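Local structure of glycoside Hydrolase (Bacteroides plebeius, 5T3B) at residues Ser364-Glu369 / Ala405-Arg410; Glu389-Gly394 / Cys446-Leu451. The protein belongs to glycoside hydrolase family 50, whose characterised members cleave agarose, and probably hydrolyses glycosidic bonds in a polysaccharide. All coordinates share one frame; numbering follows the deposited sequence.

Contact 1 of 2, residues Ser364-Glu369 / Ala405-Arg410. With EDO (1,2-ethanediol), chain G; EDO (1,2-ethanediol), chain P; EDO (1,2-ethanediol), chain E.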
ATOM      1  N   SER A 364      10.210  -7.503  -3.805  1.00  8.36           N
ATOM      2  CA  SER A 364      11.257  -8.525  -3.801  1.00  9.94           C
ATOM      3  C   SER A 364      10.769  -9.922  -3.858  1.00  8.55           C
ATOM      4  O   SER A 364      11.570 -10.871  -3.674  1.00 10.62           O
ATOM      5  CB  SER A 364      12.262  -8.314  -2.677  1.00 13.69           C
ATOM      6  OG  SER A 364      12.817  -6.976  -2.777  1.00 18.08           O
ATOM      7  N   LYS A 365       9.466 -10.096  -4.131  0.50  9.29           N
ATOM      8  CA  LYS A 365       8.844 -11.415  -4.299  0.50 10.02           C
ATOM      9  C   LYS A 365       8.088 -11.470  -5.594  0.50  9.74           C
ATOM     10  O   LYS A 365       7.378 -10.526  -5.980  0.50  9.36           O
ATOM     11  CB  LYS A 365       7.905 -11.755  -3.147  0.50 11.37           C
ATOM     12  CG  LYS A 365       8.593 -11.949  -1.807  0.50 11.67           C
ATOM     13  CD  LYS A 365       9.510 -13.159  -1.677  0.50 14.91           C
ATOM     14  CE  LYS A 365      10.341 -13.031  -0.402  0.50 19.51           C
ATOM     15  NZ  LYS A 365      11.315 -11.901  -0.469  0.50 25.12           N
ATOM     16  N   TRP A 366       8.252 -12.563  -6.314  1.00  9.58           N
ATOM     17  CA  TRP A 366       7.478 -12.744  -7.519  1.00  9.70           C
ATOM     18  C   TRP A 366       6.011 -12.999  -7.173  1.00  9.16           C
ATOM     19  O   TRP A 366       5.094 -12.541  -7.877  1.00 10.46           O
ATOM     20  CB  TRP A 366       8.092 -13.868  -8.393  1.00  8.88           C
ATOM     21  CG  TRP A 366       7.400 -14.009  -9.705  1.00 10.51           C
ATOM     22  CD1 TRP A 366       6.643 -15.064 -10.146  1.00  9.98           C
ATOM     23  CD2 TRP A 366       7.411 -13.045 -10.768  1.00 10.20           C
ATOM     24  NE1 TRP A 366       6.207 -14.823 -11.417  1.00 10.81           N
ATOM     25  CE2 TRP A 366       6.640 -13.571 -11.810  1.00 10.56           C
ATOM     26  CE3 TRP A 366       8.012 -11.804 -10.925  1.00 11.43           C
ATOM     27  CZ2 TRP A 366       6.475 -12.889 -13.018  1.00 12.11           C
ATOM     28  CZ3 TRP A 366       7.806 -11.126 -12.085  1.00 12.03           C
ATOM     29  CH2 TRP A 366       7.062 -11.675 -13.123  1.00 11.20           C
ATOM     30  N   SER A 367       5.786 -13.837  -6.148  1.00  9.82           N
ATOM     31  CA  SER A 367       4.445 -14.239  -5.755  1.00  9.78           C
ATOM     32  C   SER A 367       4.161 -13.752  -4.328  1.00 10.29           C
ATOM     33  O   SER A 367       4.998 -13.906  -3.427  1.00 10.95           O
ATOM     34  CB  SER A 367       4.329 -15.745  -5.787  1.00 11.64           C
ATOM     35  OG  SER A 367       4.703 -16.289  -7.023  1.00 13.52           O
ATOM     36  N   PRO A 368       2.955 -13.214  -4.082  1.00  9.36           N
ATOM     37  CA  PRO A 368       2.547 -13.011  -2.696  1.00  9.43           C
ATOM     38  C   PRO A 368       2.671 -14.288  -1.880  1.00 10.13           C
ATOM     39  O   PRO A 368       2.378 -15.356  -2.408  1.00 11.38           O
ATOM     40  CB  PRO A 368       1.104 -12.571  -2.856  1.00 11.60           C
ATOM     41  CG  PRO A 368       1.041 -11.992  -4.184  1.00 11.86           C
ATOM     42  CD  PRO A 368       1.903 -12.827  -5.017  1.00 10.35           C
ATOM     43  N   GLU A 369       3.161 -14.185  -0.645  1.00  9.68           N
ATOM     44  CA  GLU A 369       3.486 -15.383   0.121  1.00 10.49           C
ATOM     45  C   GLU A 369       2.292 -15.733   1.004  1.00  9.68           C
ATOM     46  O   GLU A 369       2.077 -15.094   2.015  1.00 10.12           O
ATOM     47  CB  GLU A 369       4.718 -15.081   0.956  1.00  9.85           C
ATOM     48  CG  GLU A 369       5.958 -14.790   0.128  1.00 10.27           C
ATOM     49  CD  GLU A 369       6.983 -14.005   0.884  1.00 10.99           C
ATOM     50  OE1 GLU A 369       6.737 -12.790   1.150  1.00 11.59           O
ATOM     51  OE2 GLU A 369       8.002 -14.608   1.244  1.00 13.11           O
ATOM     52  N   ALA A 405      12.821  -1.004  -6.449  1.00 11.42           N
ATOM     53  CA  ALA A 405      12.868  -2.409  -6.197  1.00 12.48           C
ATOM     54  C   ALA A 405      12.013  -3.283  -7.106  1.00 11.92           C
ATOM     55  O   ALA A 405      12.130  -4.483  -7.084  1.00 13.78           O
ATOM     56  CB  ALA A 405      12.502  -2.676  -4.742  1.00 14.50           C
ATOM     57  N   GLY A 406      11.155  -2.692  -7.929  1.00  9.71           N
ATOM     58  CA  GLY A 406      10.351  -3.496  -8.795  1.00  9.73           C
ATOM     59  C   GLY A 406      11.186  -4.292  -9.781  1.00  8.81           C
ATOM     60  O   GLY A 406      12.176  -3.755 -10.318  1.00 11.72           O
ATOM     61  N   PHE A 407      10.820  -5.537 -10.020  1.00  8.38           N
ATOM     62  CA  PHE A 407      11.587  -6.338 -10.945  1.00  8.37           C
ATOM     63  C   PHE A 407      11.458  -5.854 -12.393  1.00  8.30           C
ATOM     64  O   PHE A 407      10.443  -5.239 -12.744  1.00  9.88           O
ATOM     65  CB  PHE A 407      11.188  -7.795 -10.856  1.00  9.80           C
ATOM     66  CG  PHE A 407      11.375  -8.459  -9.516  1.00 10.05           C
ATOM     67  CD1 PHE A 407      12.442  -8.217  -8.705  1.00 12.00           C
ATOM     68  CD2 PHE A 407      10.464  -9.396  -9.148  1.00 13.42           C
ATOM     69  CE1 PHE A 407      12.632  -8.962  -7.522  1.00 13.92           C
ATOM     70  CE2 PHE A 407      10.603 -10.115  -8.007  1.00 14.95           C
ATOM     71  CZ  PHE A 407      11.702  -9.940  -7.227  1.00 13.22           C
ATOM     72  N   VAL A 408      12.457  -6.181 -13.186  1.00  7.72           N
ATOM     73  CA  VAL A 408      12.419  -5.912 -14.621  1.00  7.86           C
ATOM     74  C   VAL A 408      11.914  -7.139 -15.388  1.00  8.08           C
ATOM     75  O   VAL A 408      12.393  -8.248 -15.160  1.00  9.71           O
ATOM     76  CB  VAL A 408      13.819  -5.574 -15.142  1.00  8.93           C
ATOM     77  CG1 VAL A 408      13.798  -5.274 -16.648  1.00 10.09           C
ATOM     78  CG2 VAL A 408      14.409  -4.403 -14.369  1.00 10.74           C
ATOM     79  N   VAL A 409      10.948  -6.918 -16.273  1.00  8.08           N
ATOM     80  CA  VAL A 409      10.424  -7.922 -17.161  1.00  8.87           C
ATOM     81  C   VAL A 409      10.700  -7.460 -18.594  1.00  8.54           C
ATOM     82  O   VAL A 409      11.174  -6.345 -18.808  1.00  9.32           O
ATOM     83  CB  VAL A 409       8.944  -8.237 -16.916  1.00  8.54           C
ATOM     84  CG1 VAL A 409       8.730  -8.848 -15.532  1.00  9.08           C
ATOM     85  CG2 VAL A 409       8.070  -7.027 -17.091  1.00  9.22           C
ATOM     86  N   ARG A 410      10.429  -8.325 -19.558  1.00  9.18           N
ATOM     87  CA  ARG A 410      10.907  -7.984 -20.905  1.00  9.43           C
ATOM     88  C   ARG A 410      10.169  -6.827 -21.572  1.00  9.60           C
ATOM     89  O   ARG A 410      10.756  -6.072 -22.353  1.00 10.94           O
ATOM     90  CB  ARG A 410      10.869  -9.199 -21.821  1.00 10.79           C
ATOM     91  CG  ARG A 410      11.823 -10.314 -21.450  1.00 11.68           C
ATOM     92  CD  ARG A 410      13.251  -9.925 -21.605  1.00 12.84           C
ATOM     93  NE  ARG A 410      14.117 -11.105 -21.415  1.00 12.55           N
ATOM     94  CZ  ARG A 410      15.421 -11.036 -21.376  1.00 13.40           C
ATOM     95  NH1 ARG A 410      16.058  -9.883 -21.517  1.00 16.07           N
ATOM     96  NH2 ARG A 410      16.099 -12.154 -21.207  1.00 16.19           N
TER
HETATM   97  C1  EDO G 505       9.927   2.016  -5.289  1.00 20.71           C
HETATM   98  O1  EDO G 505      10.456   2.139  -6.498  1.00 17.10           O
HETATM   99  C2  EDO G 505      10.446   0.743  -4.693  1.00 21.65           C
HETATM  100  O2  EDO G 505      11.885   0.700  -4.461  1.00 18.64           O
HETATM  101  C1  EDO P 514       4.061 -20.176  -7.823  1.00 35.79           C
HETATM  102  O1  EDO P 514       3.934 -19.157  -6.809  1.00 48.68           O
HETATM  103  C2  EDO P 514       4.296 -19.510  -9.154  1.00 34.82           C
HETATM  104  O2  EDO P 514       3.206 -19.539 -10.159  1.00 24.40           O
HETATM  105  C1  EDO E 503      12.709  -8.738   2.345  1.00 24.93           C
HETATM  106  O1  EDO E 503      12.402  -9.755   1.358  1.00 23.87           O
HETATM  107  C2  EDO E 503      13.133  -7.426   1.652  1.00 24.45           C
HETATM  108  O2  EDO E 503      11.869  -6.869   1.168  1.00 24.94           O
HETATM  109  O   HOH W   1       9.996  -6.118  -6.321  1.00 11.48           O
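Phe407 butts the CZ and CE2 end of its ring against the backbone of Ser364-Trp366, joining the loop between strand 358-361 and helix 370-379 to the short strand 407-409. The parallel strands and intervening helices are consistent with the (beta/alpha)8 barrel of family 50 relatives; strand 407-409 runs between strands 385-394 and 39-48. The contact of ring with backbone is of the van der Waals kind. Phe407 CZ lies 3.5 Å from Ser364 C, and Phe407 CE2 is 3.7 Å from Lys365 C, both carbonyl carbons meeting the ring obliquely. Trp366 N approaches at the ring edge, near its plane. Phenylalanine suits this place because its hydrocarbon end fills the space beside the peptide groups without needing a hydrogen bond from them.

The apolar side-chain contacts belong to Trp366. Its indole meets the same ring with its own edge, CE3 being 3.9 Å from Phe407 CD2. CG of Trp366 is anti to the backbone N (chi1 -175°), which swings the six-membered ring back to strand 407-409, where CH2 touches CG1 of Val409. Tyr47 stacks on both aromatic rings, and Thr60 OG1 takes the hydrogen bond from Trp366 NE1, so the broad indole is apolar towards the strand yet satisfied at its nitrogen. With an alanine in place of Phe407, a gap would probably open beside the Ser364-Lys365 backbone, and Trp366 CE3 would lose its edge contact and Tyr47 a stacking partner.

Polar contact between the segments runs through one water. It accepts from Ser364 N at 2.9 Å and donates to Ala405 O at 2.8 Å, tying two loop backbones that do not bond directly. The oxygen of this water also stands over the centre of the Phe407 ring, 3.9 Å above its plane.

Contact 2 of 2, residues Glu389-Gly394 / Cys446-Leu451. With EDO (1,2-ethanediol), chain G.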
ATOM      1  N   GLU A 389       2.146  -0.633  -2.426  1.00  8.00           N
ATOM      2  CA  GLU A 389       3.015  -0.472  -3.584  1.00  7.02           C
ATOM      3  C   GLU A 389       3.406  -1.850  -4.103  1.00  7.08           C
ATOM      4  O   GLU A 389       3.744  -2.725  -3.315  1.00  7.74           O
ATOM      5  CB  GLU A 389       4.354   0.229  -3.263  1.00  7.69           C
ATOM      6  CG  GLU A 389       4.279   1.626  -2.716  1.00  8.66           C
ATOM      7  CD  GLU A 389       5.576   2.278  -2.425  1.00  8.25           C
ATOM      8  OE1 GLU A 389       6.650   1.824  -2.859  1.00 10.50           O
ATOM      9  OE2 GLU A 389       5.524   3.355  -1.731  1.00  9.53           O
ATOM     10  N   PHE A 390       3.423  -1.975  -5.435  1.00  7.33           N
ATOM     11  CA  PHE A 390       3.988  -3.098  -6.142  1.00  7.58           C
ATOM     12  C   PHE A 390       4.054  -2.655  -7.623  1.00  7.72           C
ATOM     13  O   PHE A 390       3.273  -1.804  -8.036  1.00  7.72           O
ATOM     14  CB  PHE A 390       3.210  -4.383  -5.971  1.00  7.80           C
ATOM     15  CG  PHE A 390       1.911  -4.432  -6.721  1.00  8.24           C
ATOM     16  CD1 PHE A 390       0.825  -3.657  -6.283  1.00  8.90           C
ATOM     17  CD2 PHE A 390       1.726  -5.253  -7.813  1.00  9.08           C
ATOM     18  CE1 PHE A 390      -0.368  -3.661  -6.993  1.00  8.70           C
ATOM     19  CE2 PHE A 390       0.521  -5.267  -8.495  1.00 10.04           C
ATOM     20  CZ  PHE A 390      -0.541  -4.473  -8.106  1.00  9.14           C
ATOM     21  N   TYR A 391       5.010  -3.228  -8.378  1.00  7.64           N
ATOM     22  CA  TYR A 391       5.114  -3.015  -9.820  1.00  6.74           C
ATOM     23  C   TYR A 391       6.227  -3.865 -10.377  1.00  7.50           C
ATOM     24  O   TYR A 391       7.044  -4.404  -9.638  1.00  7.87           O
ATOM     25  CB  TYR A 391       5.411  -1.529 -10.178  1.00  7.18           C
ATOM     26  CG  TYR A 391       6.718  -0.993  -9.736  1.00  8.05           C
ATOM     27  CD1 TYR A 391       6.986  -0.604  -8.418  1.00  8.16           C
ATOM     28  CD2 TYR A 391       7.778  -0.839 -10.625  1.00  7.58           C
ATOM     29  CE1 TYR A 391       8.204  -0.129  -8.038  1.00  7.86           C
ATOM     30  CE2 TYR A 391       8.982  -0.386 -10.215  1.00  8.39           C
ATOM     31  CZ  TYR A 391       9.226  -0.052  -8.922  1.00  8.88           C
ATOM     32  OH  TYR A 391      10.492   0.397  -8.510  1.00 10.74           O
ATOM     33  N   THR A 392       6.275  -3.899 -11.712  1.00  7.54           N
ATOM     34  CA  THR A 392       7.440  -4.277 -12.495  1.00  7.29           C
ATOM     35  C   THR A 392       7.757  -3.208 -13.493  1.00  7.47           C
ATOM     36  O   THR A 392       6.909  -2.350 -13.789  1.00  8.65           O
ATOM     37  CB  THR A 392       7.250  -5.622 -13.213  1.00  8.20           C
ATOM     38  OG1 THR A 392       6.167  -5.533 -14.133  1.00  9.18           O
ATOM     39  CG2 THR A 392       7.030  -6.749 -12.219  1.00  8.85           C
ATOM     40  N   LYS A 393       8.994  -3.288 -14.024  1.00  7.69           N
ATOM     41  CA  LYS A 393       9.505  -2.340 -15.032  1.00  7.84           C
ATOM     42  C   LYS A 393       9.683  -3.116 -16.330  1.00  7.82           C
ATOM     43  O   LYS A 393      10.104  -4.270 -16.332  1.00 10.04           O
ATOM     44  CB  LYS A 393      10.917  -1.901 -14.618  1.00  8.28           C
ATOM     45  CG  LYS A 393      11.037  -1.262 -13.265  1.00  8.47           C
ATOM     46  CD  LYS A 393      12.498  -1.259 -12.759  1.00  9.80           C
ATOM     47  CE  LYS A 393      12.675  -0.760 -11.341  1.00 10.28           C
ATOM     48  NZ  LYS A 393      14.121  -0.950 -10.984  1.00 10.20           N
ATOM     49  N   GLY A 394       9.488  -2.447 -17.455  1.00  8.06           N
ATOM     50  CA  GLY A 394       9.681  -3.054 -18.786  1.00  8.01           C
ATOM     51  C   GLY A 394      11.004  -2.696 -19.432  1.00  8.48           C
ATOM     52  O   GLY A 394      11.332  -1.518 -19.619  1.00  9.71           O
ATOM     53  N   CYS A 446      13.048   5.719 -15.565  1.00  8.85           N
ATOM     54  CA  CYS A 446      12.687   4.399 -15.018  1.00  8.68           C
ATOM     55  C   CYS A 446      11.219   4.093 -15.292  1.00  7.93           C
ATOM     56  O   CYS A 446      10.366   4.934 -14.964  1.00  8.28           O
ATOM     57  CB  CYS A 446      13.011   4.306 -13.531  1.00  9.89           C
ATOM     58  SG  CYS A 446      12.818   2.619 -12.905  1.00 10.93           S
ATOM     59  N   ASN A 447      10.935   2.902 -15.742  1.00  7.57           N
ATOM     60  CA  ASN A 447       9.603   2.458 -16.095  1.00  7.87           C
ATOM     61  C   ASN A 447       8.806   1.982 -14.861  1.00  7.62           C
ATOM     62  O   ASN A 447       8.498   0.801 -14.778  1.00  8.54           O
ATOM     63  CB  ASN A 447       9.634   1.439 -17.206  1.00  8.05           C
ATOM     64  CG  ASN A 447       8.258   1.047 -17.681  1.00  7.75           C
ATOM     65  OD1 ASN A 447       7.283   1.899 -17.720  1.00 10.92           O
ATOM     66  ND2 ASN A 447       8.118  -0.156 -18.094  1.00  5.66           N
ATOM     67  N   LYS A 448       8.490   2.932 -13.996  1.00  8.07           N
ATOM     68  CA  LYS A 448       7.631   2.671 -12.832  1.00  8.29           C
ATOM     69  C   LYS A 448       6.183   2.963 -13.104  1.00  8.89           C
ATOM     70  O   LYS A 448       5.337   2.641 -12.305  1.00 11.68           O
ATOM     71  CB  LYS A 448       8.104   3.519 -11.649  1.00 10.37           C
ATOM     72  CG  LYS A 448       9.506   3.243 -11.151  1.00 11.19           C
ATOM     73  CD  LYS A 448       9.964   4.233 -10.092  1.00 14.98           C
ATOM     74  CE  LYS A 448      11.358   3.968  -9.648  1.00 15.26           C
ATOM     75  NZ  LYS A 448      11.935   5.160  -8.881  1.00 19.75           N
ATOM     76  N   GLY A 449       5.853   3.532 -14.250  1.00  8.33           N
ATOM     77  CA  GLY A 449       4.529   4.074 -14.407  1.00  8.71           C
ATOM     78  C   GLY A 449       3.531   3.224 -15.128  1.00  7.80           C
ATOM     79  O   GLY A 449       3.884   2.362 -15.937  1.00  8.85           O
ATOM     80  N   MET A 450       2.256   3.510 -14.866  0.50  7.43           N
ATOM     81  CA  MET A 450       1.179   3.059 -15.736  0.50  8.17           C
ATOM     82  C   MET A 450       1.118   3.928 -17.020  0.50  8.04           C
ATOM     83  O   MET A 450       0.674   3.442 -18.069  0.50  8.99           O
ATOM     84  CB  MET A 450      -0.164   3.116 -15.003  0.50  9.03           C
ATOM     85  CG  MET A 450      -1.301   2.414 -15.694  0.50  9.96           C
ATOM     86  SD  MET A 450      -2.879   2.364 -14.860  0.50 10.65           S
ATOM     87  CE  MET A 450      -3.300   4.091 -14.749  0.50  7.28           C
ATOM     88  N   LEU A 451       1.596   5.177 -16.911  1.00  7.87           N
ATOM     89  CA  LEU A 451       1.740   6.119 -18.014  1.00  7.89           C
ATOM     90  C   LEU A 451       3.240   6.439 -18.136  1.00  8.47           C
ATOM     91  O   LEU A 451       3.979   6.467 -17.146  1.00  8.70           O
ATOM     92  CB  LEU A 451       0.982   7.408 -17.795  1.00  8.85           C
ATOM     93  CG  LEU A 451      -0.502   7.446 -17.982  1.00  9.55           C
ATOM     94  CD1 LEU A 451      -1.263   6.451 -17.160  1.00 12.06           C
ATOM     95  CD2 LEU A 451      -1.010   8.862 -17.745  1.00 10.54           C
TER
HETATM   96  C1  EDO G 505       9.927   2.016  -5.289  1.00 20.71           C
HETATM   97  O1  EDO G 505      10.456   2.139  -6.498  1.00 17.10           O
HETATM   98  C2  EDO G 505      10.446   0.743  -4.693  1.00 21.65           C
HETATM   99  O2  EDO G 505      11.885   0.700  -4.461  1.00 18.64           O
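Lys448 packs against the ring of Tyr391, where the end of strand 385-394, in what is consistent with a (beta/alpha)8 barrel, meets the loop after strand 432-437. That loop doubles back through an inverse gamma turn centred on Asn447, with a weak Lys448 N to Cys446 O bond closing it.

Apolar contacts come from the long methylene chains. CG of Lys448 meets the ring obliquely, 3.8 Å from Tyr391 CE2. Tyr391 places CG between the backbone N and the carbonyl carbon (chi1 65°), which carries the ring out to the loop. Lys393, extended beyond CG, runs past Cys446 with CE 3.7 Å from SG, a greasy flank that suits a soft thiol. Lysine serves both places because its chain packs while its ammonium reaches on: Lys393 NZ bonds to the carbonyl oxygens of Asn401, Ser403 and Gly404, and Lys448 NZ makes a salt bridge with Asp443. Lys393 NZ and Lys448 NZ stay 6.8 Å apart; Asp443 probably balances the charge of Lys448, while the carbonyl dipoles are likely to stabilise the Lys393 ammonium.

The backbones approach most closely at the turn. CA of Lys393 makes a CA-H...O contact with Asn447 O, 3.3 Å long with an angle of 143° at the hydrogen. At the other end of the contact, Tyr391 OH is hydrogen-bonded to a bound 1,2-ethanediol, 2.7 Å from its O1, which lies near the plane of the phenol ring.

Contacts 1 and 2 are neighbours across paired strands, their centres about 11 Å apart. Lys393 of contact 2 is gripped on both its backbone polar atoms by contact 1, N lying 2.7 Å from Phe407 O and O lying 2.8 Å from Val409 N, so the parallel strands 385-394 and 407-409 carry one contact into the other. Along the chain the four segments alternate. One 1,2-ethanediol, probably from the crystallisation liquor, bridges the two contacts: Ala405 N of contact 1 donates to its O2 at 2.8 Å, while its O1 pairs with Tyr391 OH of contact 2. Such a molecule may mark a site able to accept small hydroxyl groups.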